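Local coordinates for protein pilin (Streptococcus pyogenes serotype M1, PDB 3GLD) that forms the backbone of the pilus by stacking into covalently joined columns, which the bacterium needs for host-cell adhesion, aggregation and biofilm formation, at residues A[58-70]-A[81-93]. The protein carries 2 engineered substitutions. Numbering follows the deposited sequence.
Sequences GVALNTPMTKVTY and KTAEFDFSEVTFE
L61 and F87 meet with the leucine methyl CD2 centred over one face of the ring, 4.2 Å from its centroid. The other methyl, CD1, lies against the ring atoms CD1 and CE1. The leucine CG also touches V90 CG2. V90 turns its second methyl, CG1, to V59 CB at 3.7 Å, and the two valines lie alongside, running opposite ways. V59 CG2 reaches on to F92 CD1. Further along, T66 splits its branches. CG2 sits over the F85 face, toward one side of the ring and not over its centre, 3.7 Å from CE1. With OG1 anti to the backbone N (chi1 -164°), the hydroxyl is beside E84 O and donates to it at 3.1 Å from above the carbonyl plane. This is the one direct hydrogen bond between 58-70 and 81-93. K81 bends at chi2 (-79°), and its CG lies on the Y70 ring, 3.4 Å from CZ. K81 NZ, too far from the ring for more than weak cation-pi attraction, forms a salt bridge with D74, while Y70 OH bonds to N79 O. V68 CG1 packs on K81 CB.

Strands 65-70 and 81-86 run antiparallel at 165° but are not paired by backbone bonds. Strand 65-70 pairs with 37-45, and 80-86 with 18-27, so the contact joins two sheets of the isopeptide-containing domain. F85 is buried, also touching V21, I43 and V102; its side chain is about 9 Å from that of A104, an engineered residue where the natural one promotes the K23-N155 isopeptide cross-link. Two waters bridge T63 to D86: one joins T63 N to D86 O, the other T63 O to D86 N. Aliphatic groups on rings and on one another thus make most of the join, with one hydroxyl bond, and water links the backbones at T63 and D86.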
loop_
_atom_site.group_PDB
_atom_site.type_symbol
_atom_site.label_atom_id
_atom_site.label_comp_id
_atom_site.label_asym_id
_atom_site.label_seq_id
_atom_site.Cartn_x
_atom_site.Cartn_y
_atom_site.Cartn_z
ATOM N N GLY A 58 15.696 -19.465 21.531
ATOM C CA GLY A 58 15.859 -18.062 21.882
ATOM C C GLY A 58 15.247 -17.727 23.231
ATOM O O GLY A 58 14.307 -18.385 23.670
ATOM N N VAL A 59 15.791 -16.720 23.912
ATOM C CA VAL A 59 15.169 -16.244 25.155
ATOM C C VAL A 59 14.179 -15.135 24.740
ATOM O O VAL A 59 14.568 -14.191 24.057
ATOM C CB VAL A 59 16.213 -15.680 26.157
ATOM C CG1 VAL A 59 15.531 -15.187 27.439
ATOM C CG2 VAL A 59 17.296 -16.732 26.502
ATOM N N ALA A 60 12.921 -15.260 25.161
ATOM C CA ALA A 60 11.850 -14.355 24.734
ATOM C C ALA A 60 12.159 -12.894 25.088
ATOM O O ALA A 60 12.695 -12.627 26.147
ATOM C CB ALA A 60 10.517 -14.788 25.343
ATOM N N LEU A 61 11.838 -11.958 24.194
ATOM C CA LEU A 61 12.147 -10.548 24.445
ATOM C C LEU A 61 11.057 -9.917 25.285
ATOM O O LEU A 61 9.917 -10.374 25.257
ATOM C CB LEU A 61 12.330 -9.774 23.128
ATOM C CG LEU A 61 13.674 -9.851 22.393
ATOM C CD1 LEU A 61 13.929 -11.237 21.883
ATOM C CD2 LEU A 61 13.701 -8.890 21.194
ATOM N N ASN A 62 11.404 -8.876 26.041
ATOM C CA ASN A 62 10.401 -8.073 26.732
ATOM C C ASN A 62 9.370 -7.435 25.808
ATOM O O ASN A 62 8.213 -7.285 26.182
ATOM C CB ASN A 62 11.066 -6.973 27.543
ATOM C CG ASN A 62 11.649 -7.489 28.825
ATOM O OD1 ASN A 62 11.275 -8.571 29.306
ATOM N ND2 ASN A 62 12.579 -6.736 29.390
ATOM N N THR A 63 9.815 -7.070 24.609
ATOM C CA THR A 63 8.982 -6.451 23.597
ATOM C C THR A 63 9.198 -7.198 22.271
ATOM O O THR A 63 10.059 -6.820 21.470
ATOM C CB THR A 63 9.315 -4.945 23.468
ATOM O OG1 THR A 63 9.345 -4.353 24.776
ATOM C CG2 THR A 63 8.269 -4.226 22.616
ATOM N N PRO A 64 8.428 -8.276 22.048
ATOM C CA PRO A 64 8.557 -9.135 20.872
ATOM C C PRO A 64 8.064 -8.513 19.555
ATOM O O PRO A 64 8.298 -9.069 18.474
ATOM C CB PRO A 64 7.667 -10.334 21.212
ATOM C CG PRO A 64 7.246 -10.162 22.622
ATOM C CD PRO A 64 7.349 -8.724 22.935
ATOM N N MET A 65 7.369 -7.387 19.634
ATOM C CA MET A 65 6.850 -6.760 18.439
ATOM C C MET A 65 7.464 -5.396 18.231
ATOM O O MET A 65 7.766 -4.689 19.182
ATOM C CB MET A 65 5.320 -6.670 18.490
ATOM C CG MET A 65 4.658 -8.016 18.767
ATOM S SD MET A 65 3.345 -8.384 17.596
ATOM C CE MET A 65 2.751 -9.985 18.190
ATOM N N THR A 66 7.679 -5.055 16.972
ATOM C CA THR A 66 8.118 -3.729 16.599
ATOM C C THR A 66 7.331 -3.307 15.355
ATOM O O THR A 66 6.761 -4.153 14.634
ATOM C CB THR A 66 9.648 -3.682 16.350
ATOM O OG1 THR A 66 10.092 -2.318 16.355
ATOM C CG2 THR A 66 10.040 -4.365 15.029
ATOM N N LYS A 67 7.277 -2.004 15.104
ATOM C CA LYS A 67 6.486 -1.534 13.973
ATOM C C LYS A 67 7.127 -0.423 13.184
ATOM O O LYS A 67 8.064 0.237 13.662
ATOM C CB LYS A 67 5.074 -1.156 14.403
ATOM C CG LYS A 67 4.979 -0.138 15.463
ATOM C CD LYS A 67 3.532 0.198 15.705
ATOM C CE LYS A 67 3.390 1.689 15.941
ATOM N NZ LYS A 67 2.085 1.954 16.574
ATOM N N VAL A 68 6.655 -0.282 11.945
ATOM C CA VAL A 68 6.921 0.881 11.115
ATOM C C VAL A 68 5.565 1.554 10.867
ATOM O O VAL A 68 4.508 0.943 11.099
ATOM C CB VAL A 68 7.576 0.497 9.777
ATOM C CG1 VAL A 68 8.984 -0.081 9.997
ATOM C CG2 VAL A 68 6.686 -0.491 8.992
ATOM N N THR A 69 5.598 2.804 10.426
ATOM C CA THR A 69 4.394 3.600 10.222
ATOM C C THR A 69 4.504 4.323 8.891
ATOM O O THR A 69 5.551 4.900 8.571
ATOM C CB THR A 69 4.178 4.631 11.353
ATOM O OG1 THR A 69 3.775 3.951 12.541
ATOM C CG2 THR A 69 3.074 5.631 10.998
ATOM N N TYR A 70 3.425 4.253 8.114
ATOM C CA TYR A 70 3.299 4.990 6.863
ATOM C C TYR A 70 2.218 6.063 7.026
ATOM O O TYR A 70 1.289 5.899 7.823
ATOM C CB TYR A 70 2.951 4.023 5.719
ATOM C CG TYR A 70 4.130 3.199 5.247
ATOM C CD1 TYR A 70 4.929 3.639 4.202
ATOM C CD2 TYR A 70 4.460 1.995 5.870
ATOM C CE1 TYR A 70 6.005 2.909 3.768
ATOM C CE2 TYR A 70 5.560 1.242 5.441
ATOM C CZ TYR A 70 6.322 1.717 4.387
ATOM O OH TYR A 70 7.406 1.010 3.935
ATOM N N LYS A 81 11.114 2.000 5.291
ATOM C CA LYS A 81 11.075 2.286 6.731
ATOM C C LYS A 81 11.898 1.239 7.501
ATOM O O LYS A 81 12.047 0.095 7.050
ATOM C CB LYS A 81 9.636 2.233 7.256
ATOM C CG LYS A 81 8.641 3.108 6.525
ATOM C CD LYS A 81 8.742 4.563 6.954
ATOM C CE LYS A 81 7.704 5.406 6.206
ATOM N NZ LYS A 81 7.782 6.800 6.644
ATOM N N THR A 82 12.411 1.619 8.669
ATOM C CA THR A 82 13.145 0.655 9.492
ATOM C C THR A 82 12.616 0.655 10.918
ATOM O O THR A 82 12.055 1.642 11.370
ATOM C CB THR A 82 14.672 0.900 9.491
ATOM O OG1 THR A 82 14.920 2.208 9.988
ATOM C CG2 THR A 82 15.245 0.801 8.085
ATOM N N ALA A 83 12.774 -0.482 11.590
ATOM C CA ALA A 83 12.427 -0.649 12.997
ATOM C C ALA A 83 13.481 -1.557 13.631
ATOM O O ALA A 83 14.271 -2.164 12.917
ATOM C CB ALA A 83 11.041 -1.277 13.119
ATOM N N GLU A 84 13.497 -1.648 14.956
ATOM C CA GLU A 84 14.494 -2.479 15.640
ATOM C C GLU A 84 13.894 -3.437 16.655
ATOM O O GLU A 84 12.934 -3.096 17.328
ATOM C CB GLU A 84 15.529 -1.591 16.345
ATOM C CG GLU A 84 16.800 -1.431 15.553
ATOM C CD GLU A 84 17.737 -0.389 16.147
ATOM O OE1 GLU A 84 17.296 0.397 17.026
ATOM O OE2 GLU A 84 18.915 -0.364 15.731
ATOM N N PHE A 85 14.455 -4.637 16.742
ATOM C CA PHE A 85 14.233 -5.475 17.914
ATOM C C PHE A 85 15.367 -5.204 18.896
ATOM O O PHE A 85 16.525 -5.070 18.489
ATOM C CB PHE A 85 14.210 -6.953 17.544
ATOM C CG PHE A 85 13.013 -7.340 16.721
ATOM C CD1 PHE A 85 11.737 -7.319 17.278
ATOM C CD2 PHE A 85 13.166 -7.709 15.396
ATOM C CE1 PHE A 85 10.624 -7.669 16.525
ATOM C CE2 PHE A 85 12.063 -8.065 14.632
ATOM C CZ PHE A 85 10.787 -8.041 15.202
ATOM N N ASP A 86 15.017 -5.127 20.172
ATOM C CA ASP A 86 15.957 -4.783 21.222
ATOM C C ASP A 86 16.232 -5.991 22.136
ATOM O O ASP A 86 15.355 -6.403 22.906
ATOM C CB ASP A 86 15.420 -3.577 22.003
ATOM C CG ASP A 86 16.350 -3.118 23.110
ATOM O OD1 ASP A 86 17.511 -3.587 23.194
ATOM O OD2 ASP A 86 15.908 -2.261 23.897
ATOM N N PHE A 87 17.447 -6.539 22.019
ATOM C CA PHE A 87 17.937 -7.652 22.850
ATOM C C PHE A 87 18.793 -7.187 24.060
ATOM O O PHE A 87 19.255 -8.009 24.845
ATOM C CB PHE A 87 18.793 -8.632 22.021
ATOM C CG PHE A 87 18.092 -9.233 20.815
ATOM C CD1 PHE A 87 17.642 -10.543 20.851
ATOM C CD2 PHE A 87 17.911 -8.490 19.635
ATOM C CE1 PHE A 87 17.009 -11.120 19.742
ATOM C CE2 PHE A 87 17.267 -9.054 18.511
ATOM C CZ PHE A 87 16.825 -10.381 18.576
ATOM N N SER A 88 19.018 -5.883 24.198
ATOM C CA SER A 88 19.943 -5.358 25.230
ATOM C C SER A 88 19.577 -5.774 26.653
ATOM O O SER A 88 20.454 -5.879 27.513
ATOM C CB SER A 88 20.077 -3.831 25.135
ATOM O OG SER A 88 18.825 -3.185 25.353
ATOM N N GLU A 89 18.296 -6.023 26.914
ATOM C CA GLU A 89 17.894 -6.481 28.242
ATOM C C GLU A 89 17.690 -7.988 28.366
ATOM O O GLU A 89 17.358 -8.491 29.451
ATOM C CB GLU A 89 16.672 -5.722 28.729
ATOM C CG GLU A 89 16.958 -4.239 28.902
ATOM C CD GLU A 89 15.801 -3.484 29.490
ATOM O OE1 GLU A 89 15.472 -3.740 30.672
ATOM O OE2 GLU A 89 15.219 -2.631 28.769
ATOM N N VAL A 90 17.897 -8.715 27.273
ATOM C CA VAL A 90 17.752 -10.168 27.312
ATOM C C VAL A 90 18.902 -10.792 28.117
ATOM O O VAL A 90 20.071 -10.506 27.877
ATOM C CB VAL A 90 17.671 -10.790 25.897
ATOM C CG1 VAL A 90 17.677 -12.327 25.989
ATOM C CG2 VAL A 90 16.414 -10.322 25.184
ATOM N N THR A 91 18.565 -11.624 29.093
ATOM C CA THR A 91 19.598 -12.349 29.836
ATOM C C THR A 91 19.912 -13.678 29.134
ATOM O O THR A 91 19.054 -14.565 29.068
ATOM C CB THR A 91 19.185 -12.606 31.299
ATOM O OG1 THR A 91 18.674 -11.399 31.866
ATOM C CG2 THR A 91 20.393 -13.075 32.122
ATOM N N PHE A 92 21.129 -13.781 28.592
ATOM C CA PHE A 92 21.685 -15.051 28.089
ATOM C C PHE A 92 22.629 -15.645 29.141
ATOM O O PHE A 92 23.642 -15.043 29.481
ATOM C CB PHE A 92 22.442 -14.835 26.771
ATOM C CG PHE A 92 21.599 -14.232 25.679
ATOM C CD1 PHE A 92 20.633 -14.998 25.020
ATOM C CD2 PHE A 92 21.759 -12.898 25.317
ATOM C CE1 PHE A 92 19.843 -14.456 24.006
ATOM C CE2 PHE A 92 20.975 -12.326 24.299
ATOM C CZ PHE A 92 20.013 -13.116 23.636
ATOM N N GLU A 93 22.288 -16.821 29.651
ATOM C CA GLU A 93 23.028 -17.410 30.763
ATOM C C GLU A 93 24.396 -17.957 30.364
ATOM O O GLU A 93 25.309 -17.955 31.174
ATOM C CB GLU A 93 22.195 -18.469 31.493
ATOM C CG GLU A 93 20.872 -17.931 32.100
ATOM C CD GLU A 93 21.070 -17.006 33.319
ATOM O OE1 GLU A 93 22.077 -17.144 34.048
ATOM O OE2 GLU A 93 20.195 -16.145 33.563
HETATM O O HOH W 1 12.759 -6.170 23.839
HETATM O O HOH W 2 12.132 -5.133 20.846
#